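Local coordinates for putative exported protein (Bacteroides fragilis, PDB 3FZX) that is of unknown function but binds calcium and, with a YmcC-like barrel fold, may carry or bind lipid outside the cytoplasm, at residues F56-A59 and T63-S66; N22-T25 and K29-N32; M82-T87 and I193-S198; Q200-N203 and L207-Y210; V70-C73 and F78-S81. All coordinates share one frame; numbering follows the deposited sequence. Where two conformers were deposited one is given.

Contact 1: residues F56-A59 and T63-S66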
loop_
_atom_site.group_PDB
_atom_site.type_symbol
_atom_site.label_atom_id
_atom_site.label_comp_id
_atom_site.label_asym_id
_atom_site.label_seq_id
_atom_site.Cartn_x
_atom_site.Cartn_y
_atom_site.Cartn_z
ATOM N N PHE A 56 -1.330 -9.160 -16.883
ATOM C CA PHE A 56 -1.044 -10.564 -16.670
ATOM C C PHE A 56 -1.812 -11.258 -17.781
ATOM O O PHE A 56 -3.007 -11.060 -17.923
ATOM C CB PHE A 56 -1.607 -11.066 -15.330
ATOM C CG PHE A 56 -0.771 -10.746 -14.127
ATOM C CD1 PHE A 56 0.289 -11.578 -13.757
ATOM C CD2 PHE A 56 -1.069 -9.657 -13.321
ATOM C CE1 PHE A 56 1.076 -11.292 -12.617
ATOM C CE2 PHE A 56 -0.285 -9.361 -12.197
ATOM C CZ PHE A 56 0.777 -10.189 -11.837
ATOM N N ALA A 57 -1.119 -12.039 -18.587
ATOM C CA ALA A 57 -1.766 -12.839 -19.622
ATOM C C ALA A 57 -1.337 -14.290 -19.495
ATOM O O ALA A 57 -0.397 -14.611 -18.778
ATOM C CB ALA A 57 -1.433 -12.299 -21.002
ATOM N N ASP A 58 -2.060 -15.168 -20.178
ATOM C CA ASP A 58 -1.684 -16.581 -20.238
ATOM C C ASP A 58 -0.673 -16.764 -21.376
ATOM O O ASP A 58 -0.338 -15.794 -22.064
ATOM C CB ASP A 58 -2.927 -17.492 -20.419
ATOM C CG ASP A 58 -3.673 -17.265 -21.755
ATOM O OD1 ASP A 58 -3.111 -16.687 -22.725
ATOM O OD2 ASP A 58 -4.854 -17.681 -21.827
ATOM N N ALA A 59 -0.220 -18.004 -21.586
ATOM C CA ALA A 59 0.791 -18.324 -22.598
ATOM C C ALA A 59 0.330 -17.994 -24.008
ATOM O O ALA A 59 1.156 -17.724 -24.856
ATOM C CB ALA A 59 1.238 -19.797 -22.505
ATOM N N THR A 63 -5.335 -11.688 -22.030
ATOM C CA THR A 63 -5.225 -10.937 -20.779
ATOM C C THR A 63 -6.068 -11.585 -19.691
ATOM O O THR A 63 -7.195 -11.909 -19.941
ATOM C CB THR A 63 -5.710 -9.486 -20.953
ATOM O OG1 THR A 63 -4.860 -8.825 -21.894
ATOM C CG2 THR A 63 -5.662 -8.731 -19.649
ATOM N N LEU A 64 -5.485 -11.793 -18.518
ATOM C CA LEU A 64 -6.165 -12.346 -17.358
ATOM C C LEU A 64 -6.535 -11.235 -16.360
ATOM O O LEU A 64 -7.570 -11.281 -15.711
ATOM C CB LEU A 64 -5.271 -13.386 -16.660
ATOM C CG LEU A 64 -4.751 -14.568 -17.497
ATOM C CD1 LEU A 64 -3.953 -15.503 -16.615
ATOM C CD2 LEU A 64 -5.876 -15.343 -18.190
ATOM N N ASN A 65 -5.688 -10.228 -16.244
ATOM C CA ASN A 65 -5.865 -9.189 -15.254
ATOM C C ASN A 65 -4.980 -8.016 -15.625
ATOM O O ASN A 65 -3.866 -8.223 -16.110
ATOM C CB ASN A 65 -5.405 -9.738 -13.902
ATOM C CG ASN A 65 -5.906 -8.926 -12.723
ATOM O OD1 ASN A 65 -5.147 -8.221 -12.094
ATOM N ND2 ASN A 65 -7.187 -9.043 -12.412
ATOM N N SER A 66 -5.468 -6.797 -15.398
ATOM C CA SER A 66 -4.647 -5.603 -15.486
ATOM C C SER A 66 -5.043 -4.544 -14.480
ATOM O O SER A 66 -6.179 -4.484 -13.999
ATOM C CB SER A 66 -4.600 -5.021 -16.897
ATOM O OG SER A 66 -5.867 -4.978 -17.477
#

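Contact 2: residues N22-T25 and K29-N32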
loop_
_atom_site.group_PDB
_atom_site.type_symbol
_atom_site.label_atom_id
_atom_site.label_comp_id
_atom_site.label_asym_id
_atom_site.label_seq_id
_atom_site.Cartn_x
_atom_site.Cartn_y
_atom_site.Cartn_z
ATOM N N ASN A 22 8.435 -13.686 -18.169
ATOM C CA ASN A 22 7.737 -14.938 -18.461
ATOM C C ASN A 22 7.683 -15.820 -17.216
ATOM O O ASN A 22 8.648 -15.832 -16.434
ATOM C CB ASN A 22 8.428 -15.698 -19.614
ATOM C CG ASN A 22 8.117 -15.105 -20.970
ATOM O OD1 ASN A 22 7.391 -14.123 -21.087
ATOM N ND2 ASN A 22 8.648 -15.714 -22.002
ATOM N N CYS A 23 6.573 -16.565 -17.065
ATOM C CA CYS A 23 6.360 -17.492 -15.939
ATOM C C CYS A 23 6.303 -18.909 -16.421
ATOM O O CYS A 23 5.611 -19.177 -17.403
ATOM C CB CYS A 23 5.035 -17.184 -15.253
ATOM S SG CYS A 23 4.999 -15.461 -14.698
ATOM N N TYR A 24 6.985 -19.801 -15.693
ATOM C CA TYR A 24 7.143 -21.197 -16.080
ATOM C C TYR A 24 6.777 -22.187 -14.960
ATOM O O TYR A 24 6.947 -21.881 -13.773
ATOM C CB TYR A 24 8.611 -21.475 -16.498
ATOM C CG TYR A 24 9.126 -20.544 -17.572
ATOM C CD1 TYR A 24 8.932 -20.838 -18.923
ATOM C CD2 TYR A 24 9.824 -19.366 -17.238
ATOM C CE1 TYR A 24 9.386 -19.965 -19.924
ATOM C CE2 TYR A 24 10.292 -18.510 -18.221
ATOM C CZ TYR A 24 10.066 -18.812 -19.568
ATOM O OH TYR A 24 10.480 -17.961 -20.562
ATOM N N THR A 25 6.314 -23.383 -15.379
ATOM C CA THR A 25 6.166 -24.536 -14.507
ATOM C C THR A 25 7.578 -25.043 -14.227
ATOM O O THR A 25 8.561 -24.701 -14.946
ATOM C CB THR A 25 5.317 -25.713 -15.146
ATOM O OG1 THR A 25 6.070 -26.423 -16.166
ATOM C CG2 THR A 25 3.995 -25.224 -15.712
ATOM N N LYS A 29 7.680 -25.198 -18.896
ATOM C CA LYS A 29 6.600 -24.789 -19.784
ATOM C C LYS A 29 6.127 -23.392 -19.417
ATOM O O LYS A 29 5.912 -23.100 -18.243
ATOM C CB LYS A 29 5.425 -25.758 -19.707
ATOM C CG LYS A 29 4.296 -25.380 -20.662
ATOM C CD LYS A 29 3.308 -26.478 -20.794
ATOM C CE LYS A 29 2.267 -26.131 -21.832
ATOM N NZ LYS A 29 1.407 -27.314 -22.075
ATOM N N LEU A 30 5.951 -22.553 -20.436
ATOM C CA LEU A 30 5.443 -21.198 -20.272
ATOM C C LEU A 30 3.951 -21.219 -19.906
ATOM O O LEU A 30 3.153 -21.755 -20.677
ATOM C CB LEU A 30 5.629 -20.394 -21.566
ATOM C CG LEU A 30 5.171 -18.925 -21.590
ATOM C CD1 LEU A 30 5.924 -18.053 -20.604
ATOM C CD2 LEU A 30 5.345 -18.378 -22.973
ATOM N N THR A 31 3.607 -20.637 -18.749
ATOM C CA THR A 31 2.214 -20.504 -18.284
ATOM C C THR A 31 1.673 -19.082 -18.439
ATOM O O THR A 31 0.525 -18.883 -18.822
ATOM C CB THR A 31 2.049 -20.950 -16.780
ATOM O OG1 THR A 31 2.787 -20.084 -15.896
ATOM C CG2 THR A 31 2.548 -22.375 -16.581
ATOM N N ASN A 32 2.490 -18.072 -18.152
ATOM C CA ASN A 32 1.991 -16.695 -18.165
ATOM C C ASN A 32 3.038 -15.697 -18.557
ATOM O O ASN A 32 4.238 -15.959 -18.444
ATOM C CB ASN A 32 1.434 -16.295 -16.780
ATOM C CG ASN A 32 0.275 -17.172 -16.333
ATOM O OD1 ASN A 32 0.484 -18.246 -15.781
ATOM N ND2 ASN A 32 -0.938 -16.732 -16.595
#

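Contact 3: residues M82-T87 and I193-S198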
loop_
_atom_site.group_PDB
_atom_site.type_symbol
_atom_site.label_atom_id
_atom_site.label_comp_id
_atom_site.label_asym_id
_atom_site.label_seq_id
_atom_site.Cartn_x
_atom_site.Cartn_y
_atom_site.Cartn_z
HETATM N N MSE A 82 3.416 -5.299 -4.441
HETATM C CA MSE A 82 3.814 -6.701 -4.420
HETATM C C MSE A 82 3.320 -7.499 -5.635
HETATM O O MSE A 82 3.299 -8.725 -5.601
HETATM C CB MSE A 82 3.306 -7.331 -3.114
HETATM C CG MSE A 82 3.999 -6.819 -1.872
HETATM SE SE MSE A 82 3.103 -7.572 -0.312
HETATM C CE MSE A 82 3.698 -9.467 -0.522
ATOM N N GLY A 83 2.905 -6.812 -6.696
ATOM C CA GLY A 83 2.528 -7.445 -7.965
ATOM C C GLY A 83 3.305 -8.717 -8.301
ATOM O O GLY A 83 2.704 -9.754 -8.616
ATOM N N ASP A 84 4.623 -8.659 -8.172
ATOM C CA ASP A 84 5.484 -9.785 -8.501
ATOM C C ASP A 84 5.189 -11.115 -7.771
ATOM O O ASP A 84 5.323 -12.187 -8.377
ATOM C CB ASP A 84 6.946 -9.351 -8.372
ATOM C CG ASP A 84 7.277 -8.125 -9.310
ATOM O OD1 ASP A 84 6.988 -8.218 -10.538
ATOM O OD2 ASP A 84 7.775 -7.070 -8.813
ATOM N N VAL A 85 4.729 -11.070 -6.519
ATOM C CA VAL A 85 4.343 -12.303 -5.821
ATOM C C VAL A 85 3.031 -12.864 -6.420
ATOM O O VAL A 85 2.716 -14.015 -6.195
ATOM C CB VAL A 85 4.228 -12.145 -4.257
ATOM C CG1 VAL A 85 5.342 -11.259 -3.702
ATOM C CG2 VAL A 85 2.876 -11.609 -3.849
ATOM N N ALA A 86 2.274 -12.053 -7.176
ATOM C CA ALA A 86 1.135 -12.571 -7.964
ATOM C C ALA A 86 1.569 -13.518 -9.102
ATOM O O ALA A 86 0.715 -14.189 -9.692
ATOM C CB ALA A 86 0.257 -11.436 -8.529
ATOM N N THR A 87 2.867 -13.608 -9.397
ATOM C CA THR A 87 3.328 -14.599 -10.363
ATOM C C THR A 87 3.368 -16.000 -9.766
ATOM O O THR A 87 3.736 -16.932 -10.452
ATOM C CB THR A 87 4.695 -14.274 -11.012
ATOM O OG1 THR A 87 5.754 -14.578 -10.106
ATOM C CG2 THR A 87 4.775 -12.830 -11.443
ATOM N N ILE A 193 15.081 -2.135 -13.227
ATOM C CA ILE A 193 14.341 -3.279 -13.796
ATOM C C ILE A 193 13.371 -3.855 -12.791
ATOM O O ILE A 193 12.208 -4.039 -13.094
ATOM C CB ILE A 193 15.299 -4.410 -14.236
ATOM C CG1 ILE A 193 16.330 -3.903 -15.243
ATOM C CG2 ILE A 193 14.535 -5.563 -14.883
ATOM C CD1 ILE A 193 17.505 -4.901 -15.409
ATOM N N GLY A 194 13.833 -4.084 -11.568
ATOM C CA GLY A 194 13.048 -4.788 -10.557
ATOM C C GLY A 194 13.468 -6.239 -10.571
ATOM O O GLY A 194 14.667 -6.551 -10.692
ATOM N N ILE A 195 12.486 -7.130 -10.520
ATOM C CA ILE A 195 12.732 -8.572 -10.465
ATOM C C ILE A 195 13.216 -9.094 -11.822
ATOM O O ILE A 195 12.522 -8.985 -12.849
ATOM C CB ILE A 195 11.441 -9.382 -10.056
ATOM C CG1 ILE A 195 10.804 -8.843 -8.754
ATOM C CG2 ILE A 195 11.746 -10.888 -9.987
ATOM C CD1 ILE A 195 11.759 -8.617 -7.618
ATOM N N VAL A 196 14.406 -9.666 -11.807
ATOM C CA VAL A 196 15.024 -10.252 -12.994
ATOM C C VAL A 196 14.704 -11.746 -13.065
ATOM O O VAL A 196 14.533 -12.300 -14.151
ATOM C CB VAL A 196 16.551 -9.997 -12.961
ATOM C CG1 VAL A 196 17.293 -10.779 -14.009
ATOM C CG2 VAL A 196 16.801 -8.488 -13.144
ATOM N N ARG A 197 14.639 -12.392 -11.901
ATOM C CA ARG A 197 14.383 -13.810 -11.828
ATOM C C ARG A 197 13.774 -14.128 -10.481
ATOM O O ARG A 197 14.066 -13.443 -9.496
ATOM C CB ARG A 197 15.694 -14.567 -12.014
ATOM C CG ARG A 197 15.559 -16.095 -11.931
ATOM C CD ARG A 197 16.926 -16.813 -12.004
ATOM N NE ARG A 197 16.713 -18.257 -11.917
ATOM C CZ ARG A 197 16.404 -19.062 -12.942
ATOM N NH1 ARG A 197 16.306 -18.616 -14.191
ATOM N NH2 ARG A 197 16.183 -20.347 -12.718
ATOM N N SER A 198 12.906 -15.132 -10.442
ATOM C CA SER A 198 12.395 -15.658 -9.186
ATOM C C SER A 198 12.136 -17.141 -9.326
ATOM O O SER A 198 11.931 -17.645 -10.442
ATOM C CB SER A 198 11.105 -14.969 -8.759
ATOM O OG SER A 198 10.026 -15.432 -9.544
#

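Contact 4: residues Q200-N203 and L207-Y210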
loop_
_atom_site.group_PDB
_atom_site.type_symbol
_atom_site.label_atom_id
_atom_site.label_comp_id
_atom_site.label_asym_id
_atom_site.label_seq_id
_atom_site.Cartn_x
_atom_site.Cartn_y
_atom_site.Cartn_z
ATOM N N GLN A 200 10.106 -20.491 -7.035
ATOM C CA GLN A 200 9.281 -20.915 -5.912
ATOM C C GLN A 200 9.406 -22.413 -5.677
ATOM O O GLN A 200 9.385 -23.199 -6.636
ATOM C CB GLN A 200 7.816 -20.536 -6.134
ATOM C CG GLN A 200 7.596 -19.009 -6.244
ATOM C CD GLN A 200 8.044 -18.452 -7.583
ATOM O OE1 GLN A 200 7.709 -19.012 -8.624
ATOM N NE2 GLN A 200 8.818 -17.355 -7.566
ATOM N N TYR A 201 9.540 -22.779 -4.394
ATOM C CA TYR A 201 9.664 -24.170 -3.911
ATOM C C TYR A 201 8.631 -24.476 -2.843
ATOM O O TYR A 201 8.176 -23.571 -2.158
ATOM C CB TYR A 201 11.033 -24.391 -3.283
ATOM C CG TYR A 201 12.167 -24.192 -4.250
ATOM C CD1 TYR A 201 12.680 -22.928 -4.469
ATOM C CD2 TYR A 201 12.718 -25.263 -4.966
ATOM C CE1 TYR A 201 13.708 -22.716 -5.359
ATOM C CE2 TYR A 201 13.767 -25.054 -5.866
ATOM C CZ TYR A 201 14.238 -23.765 -6.055
ATOM O OH TYR A 201 15.247 -23.466 -6.924
ATOM N N ASN A 202 8.267 -25.754 -2.686
ATOM C CA ASN A 202 7.424 -26.171 -1.549
ATOM C C ASN A 202 8.364 -26.509 -0.416
ATOM O O ASN A 202 9.590 -26.505 -0.609
ATOM C CB ASN A 202 6.488 -27.357 -1.882
ATOM C CG ASN A 202 7.218 -28.651 -2.257
ATOM O OD1 ASN A 202 8.446 -28.821 -2.104
ATOM N ND2 ASN A 202 6.441 -29.581 -2.774
ATOM N N ASN A 203 7.832 -26.872 0.746
ATOM C CA ASN A 203 8.747 -27.135 1.861
ATOM C C ASN A 203 9.552 -28.427 1.793
ATOM O O ASN A 203 10.370 -28.665 2.658
ATOM C CB ASN A 203 8.122 -26.822 3.224
ATOM C CG ASN A 203 8.263 -25.324 3.593
ATOM O OD1 ASN A 203 9.194 -24.639 3.133
ATOM N ND2 ASN A 203 7.347 -24.819 4.422
ATOM N N LEU A 207 11.009 -27.674 -6.721
ATOM C CA LEU A 207 10.669 -26.529 -7.553
ATOM C C LEU A 207 9.202 -26.571 -7.990
ATOM O O LEU A 207 8.724 -27.563 -8.512
ATOM C CB LEU A 207 11.605 -26.450 -8.767
ATOM C CG LEU A 207 11.444 -25.249 -9.729
ATOM C CD1 LEU A 207 11.679 -23.938 -9.009
ATOM C CD2 LEU A 207 12.389 -25.379 -10.954
ATOM N N GLN A 208 8.488 -25.490 -7.732
ATOM C CA GLN A 208 7.094 -25.340 -8.108
ATOM C C GLN A 208 6.940 -24.472 -9.358
ATOM O O GLN A 208 6.052 -24.696 -10.166
ATOM C CB GLN A 208 6.346 -24.696 -6.948
ATOM C CG GLN A 208 6.479 -25.502 -5.667
ATOM C CD GLN A 208 5.817 -26.859 -5.807
ATOM O OE1 GLN A 208 6.467 -27.907 -5.734
ATOM N NE2 GLN A 208 4.520 -26.835 -6.077
ATOM N N SER A 209 7.815 -23.492 -9.530
ATOM C CA SER A 209 7.669 -22.545 -10.620
ATOM C C SER A 209 8.822 -21.568 -10.595
ATOM O O SER A 209 9.643 -21.549 -9.649
ATOM C CB SER A 209 6.358 -21.757 -10.495
ATOM O OG SER A 209 6.212 -21.231 -9.182
ATOM N N TYR A 210 8.907 -20.790 -11.661
ATOM C CA TYR A 210 9.899 -19.752 -11.734
ATOM C C TYR A 210 9.536 -18.758 -12.830
ATOM O O TYR A 210 8.721 -19.061 -13.736
ATOM C CB TYR A 210 11.287 -20.341 -11.935
ATOM C CG TYR A 210 11.510 -21.052 -13.244
ATOM C CD1 TYR A 210 11.149 -22.386 -13.392
ATOM C CD2 TYR A 210 12.130 -20.410 -14.317
ATOM C CE1 TYR A 210 11.364 -23.045 -14.556
ATOM C CE2 TYR A 210 12.353 -21.079 -15.522
ATOM C CZ TYR A 210 11.961 -22.395 -15.611
ATOM O OH TYR A 210 12.132 -23.088 -16.745
#

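Contact 5: residues V70-C73 and F78-S81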
loop_
_atom_site.group_PDB
_atom_site.type_symbol
_atom_site.label_atom_id
_atom_site.label_comp_id
_atom_site.label_asym_id
_atom_site.label_seq_id
_atom_site.Cartn_x
_atom_site.Cartn_y
_atom_site.Cartn_z
ATOM N N VAL A 70 2.649 0.865 -8.169
ATOM C CA VAL A 70 3.570 1.942 -7.868
ATOM C C VAL A 70 4.918 1.450 -7.366
ATOM O O VAL A 70 4.994 0.482 -6.612
ATOM C CB VAL A 70 2.918 2.906 -6.861
ATOM C CG1 VAL A 70 3.891 3.986 -6.417
ATOM C CG2 VAL A 70 1.684 3.518 -7.514
ATOM N N ALA A 71 5.977 2.117 -7.836
ATOM C CA ALA A 71 7.346 1.918 -7.363
ATOM C C ALA A 71 7.770 3.299 -6.867
ATOM O O ALA A 71 7.410 4.311 -7.491
ATOM C CB ALA A 71 8.257 1.487 -8.480
ATOM N N ARG A 72 8.528 3.347 -5.765
ATOM C CA ARG A 72 8.938 4.603 -5.187
ATOM C C ARG A 72 10.195 4.595 -4.330
ATOM O O ARG A 72 10.535 3.603 -3.699
ATOM C CB ARG A 72 7.813 5.237 -4.346
ATOM C CG ARG A 72 7.468 4.510 -3.075
ATOM C CD ARG A 72 6.655 5.335 -2.042
ATOM N NE ARG A 72 5.426 5.921 -2.568
ATOM C CZ ARG A 72 4.389 6.325 -1.831
ATOM N NH1 ARG A 72 4.351 6.138 -0.515
ATOM N NH2 ARG A 72 3.341 6.885 -2.428
ATOM N N CYS A 73 10.810 5.772 -4.298
ATOM C CA CYS A 73 11.950 6.085 -3.477
ATOM C C CYS A 73 11.485 7.175 -2.536
ATOM O O CYS A 73 10.964 8.187 -2.971
ATOM C CB CYS A 73 13.082 6.635 -4.355
ATOM S SG CYS A 73 14.630 6.000 -3.901
ATOM N N PHE A 78 13.777 2.463 -1.186
ATOM C CA PHE A 78 12.942 2.059 -2.292
ATOM C C PHE A 78 11.910 1.054 -1.833
ATOM O O PHE A 78 12.244 0.100 -1.146
ATOM C CB PHE A 78 13.771 1.429 -3.410
ATOM C CG PHE A 78 12.938 0.935 -4.556
ATOM C CD1 PHE A 78 12.603 1.771 -5.585
ATOM C CD2 PHE A 78 12.459 -0.366 -4.570
ATOM C CE1 PHE A 78 11.808 1.324 -6.632
ATOM C CE2 PHE A 78 11.660 -0.819 -5.610
ATOM C CZ PHE A 78 11.352 0.012 -6.639
ATOM N N SER A 79 10.655 1.237 -2.245
ATOM C CA SER A 79 9.638 0.223 -1.999
ATOM C C SER A 79 8.706 0.123 -3.185
ATOM O O SER A 79 8.732 0.989 -4.074
ATOM C CB SER A 79 8.866 0.520 -0.706
ATOM O OG SER A 79 8.143 1.746 -0.751
HETATM N N MSE A 80 7.918 -0.952 -3.244
HETATM C CA MSE A 80 6.950 -1.107 -4.317
HETATM C C MSE A 80 5.839 -2.094 -4.004
HETATM O O MSE A 80 5.938 -2.912 -3.091
HETATM C CB MSE A 80 7.623 -1.489 -5.652
HETATM C CG MSE A 80 8.222 -2.886 -5.688
HETATM SE SE MSE A 80 9.042 -3.255 -7.492
HETATM C CE MSE A 80 10.217 -4.716 -6.887
ATOM N N SER A 81 4.775 -1.987 -4.789
ATOM C CA SER A 81 3.673 -2.938 -4.775
ATOM C C SER A 81 4.164 -4.352 -4.992
ATOM O O SER A 81 5.167 -4.585 -5.682
ATOM C CB SER A 81 2.695 -2.621 -5.906
ATOM O OG SER A 81 2.202 -1.322 -5.758
HETATM O O HOH W 1 9.875 3.671 -0.348
#

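Contact 1: residues F56-A59 and T63-S66
Phe56 meets Leu64 and Asn65 in a classic beta bulge, close to the turn of the hairpin made by strands 47-58 and 63-74. The carbonyl of Phe56 takes two N-H groups: Leu64 N reaches Phe56 O at 2.7 Å, and Asn65 N reaches the same oxygen at 3.3 Å. In return Phe56 N donates to Asn65 O over 2.8 Å in an almost straight bond, 172° at the hydrogen. One extra residue is thus absorbed on the 63-66 side, and the next pair, Ala57 with Thr63, is non-hydrogen-bonded with side chains that diverge.

Leu64, the inserted residue, lays its branch along the opposite backbone. With CG anti to its own carbonyl carbon (chi1 -56°), it sets CB 3.5 Å from Phe56 O and carries CD1 toward Asp58 N. Phe56 and Asn65 project together from the other side, where the Phe56 ring packs on Leu34, Ala86 and Met95 and the Asn65 amide donates to the backbone oxygens of Asn96 and Val99. At the turn, Asp58 OD1 accepts from Lys62 N. Beside it, Ala57 CB rests 4.0 Å from Thr63 CA.

Contact 2: residues N22-T25 and K29-N32
Cys23 and the pair Thr31-Asn32 form the firmly bonded part of this contact. Cys23 O accepts Thr31 N at 2.8 Å and, more weakly, Asn32 N, while Cys23 N donates to Asn32 O at 2.8 Å. Further toward the turn, Thr25 N gives a third strong bond, to Lys29 O, lying in that carbonyl's plane.

Packing is tightest between two methyls: the model places Thr25 CG2 and Thr31 CG2 3.3 Å apart, closer than usual van der Waals contact and so somewhat doubtful. Thr31 chi1 of 65° tucks OG1 between the backbone N and the carbonyl carbon and turns CG2 anti to that carbon; Thr25 is built the same way. On the side of the sheet that carries Tyr24 and Leu30, CD1 of Leu30 reaches over the opposite strand, 3.4 Å from Cys23 O and 3.6 Å from Asn22 CB, and meets Tyr24 CE1 at 4.0 Å. The amide of Asn22 donates in its own plane to Tyr24 OH.

The outer end is looser. Lys29 is exposed, and its extended chain leads off beyond CB; its backbone N makes just a weak bond to Thr25 OG1. Inward, by contrast, Cys23 and Asn32 are buried against Leu92 of helix 89-94. Two successive residues facing one across antiparallel strands make a classic beta bulge, here beside the turn of the hairpin that begins the barrel.

Contact 3: residues M82-T87 and I193-S198
Asp84 and Ile195 are brought together by similar first torsions: Asp84 CG lies anti to its carbonyl carbon (chi1 -58°), and Ile195 CG1 does likewise (chi1 -52°). The two side chains approach from opposite directions, and the touching is done by one methylene. Ile195 CG1 sits 3.5 Å from Asp84 OD2 and 3.6 Å from Asp84 CG, so an aliphatic group abuts the carboxylate and no hydrogen bond crosses between the segments. What holds the buried acid is its other oxygen: Asp84 OD1 accepts from Tyr36 OH and forms a salt bridge with Arg21 NH1, an arrangement that would be expected to stabilise the charged form.

Residues 84-87 form a short 3-10 turn. Its carbonyl Asp84 O is gripped twice by Thr87, through Thr87 N and through Thr87 OG1, each at 3.0 Å; the hydroxyl approaches almost in line with the C=O bond, at 173°. That bond ties the Thr87 hydroxyl back into its own turn. Across from it the nearest approach is loose, Thr87 OG1 to Ser198 OG at 4.4 Å, and Ser198 OG is hydrogen-bonded to Ser211 OG.

The centre of the contact lies about 2 Å from the centre of the chain, inside the barrel. The segment 82-87 leaves strand 77-81 and leads to helix 89-94, crossing the interior with Val85 against strand 136-158 and Thr87 against strand 18-25, while Ile195 faces it from strand 194-202 and also packs on Glu187 and Tyr189 of strand 180-190.

Contact 4: residues Q200-N203 and L207-Y210
The last hairpin of the barrel, strands 194-202 and 207-217, carries a beta bulge at Gln200, where Gln208 and Ser209 both face a single residue. Gln200 O receives Gln208 N at 2.7 Å and a weak second bond from Ser209 N. Going the other way, Gln200 N donates to Ser209 O at 2.9 Å; this bond is straight at the hydrogen (177°), yet its donor stands well above the carbonyl plane, 36° out of it.

Beyond the bulge, Tyr201 and Leu207 meet on one face of the sheet. Leu207 puts CD1 over the tyrosine ring, 4.1 Å from the centroid and offset toward the rim, in a CH-pi contact, while its CB lies 3.9 Å from Tyr201 CE2. Leu207 CG runs anti to the backbone N (chi1 -177°), and from there CD1 also reaches Gln200 O at 3.4 Å. The tyrosine is held further by its hydroxyl, bonded to Glu199 OE1, and by the ring of Tyr184, which meets it nearly parallel.

On the other face Gln200 and Ser209 are both buried, with Ser209 OG 3.5 Å from Gln200 CB. Gln208, the inserted residue, sets its CG 3.5 Å from Asn202 N, and the chain bends only after that atom. Two successive residues set against one on the neighbouring antiparallel strand define the classic beta bulge, here near the connection of the barrel's last hairpin.

Contact 5: residues V70-C73 and F78-S81
Phe78 lays its ring alongside the opposite strand, overlapping Arg72 and Ala71: CD1 comes 3.3 Å from Arg72 O, and CZ reaches Ala71 CB at 3.9 Å. With CG anti to the backbone N (chi1 177°), the ring leans away from its partner Cys73 toward the neighbouring Ala71-Met80 pair. Ala71 shares this face with Met80, a selenomethionine whose CB packs on it before the extended chain leads away. The aromatic rings of Phe9 and Phe11 cover this side, Phe9 meeting Phe78 edge-to-face.

The strands run with regular register. Arg72 and Ser79 form a hydrogen-bonded pair, Arg72 N to Ser79 O at 2.9 Å and Ser79 N to Arg72 O at 2.8 Å. Nearer the end of strand 77-81, Ser81 N donates to Val70 O at 3.1 Å, and the reciprocal bond is replaced by a side chain: Val70 N points to Ser81 OG at 3.3 Å, nearly straight at 170°.

On the reverse face Arg72 CG lies 3.7 Å from Ser79 OG, and a water at 2.6 Å from Ser79 OG also gives a weak bond to Arg72 O. The guanidinium passes beyond the pair: NE makes a salt bridge to Glu49, NH2 binds Met102 O of the second subunit, and NH1 binds Thr128 O of that subunit. The pairing is thus a bulge-free antiparallel beta hairpin of the barrel wall, with an aromatic and apolar face on one side and a face that reaches the dimer interface on the other.

From the N terminus, contact 2 closes the first hairpin, contact 1 the hairpin after next in the strand order, and contact 5 the following one, which shares strand 63-74 with contact 1. Contact 4 closes the final hairpin. All four are local and follow in series; none crosses or encloses another. Contact 3 alone is long-range, spanning 105 residues between contacts 5 and 4 and joining the segment after strand 77-81 to strand 194-202. Contacts 2 and 4 meet where strand 18-25 pairs with strand 207-217, Tyr24 N bonding Tyr210 O and so closing the barrel. Contacts 1 and 2 join through Asn32 and Ala57, while Phe56, Cys23 and Met80 pack on contact 3.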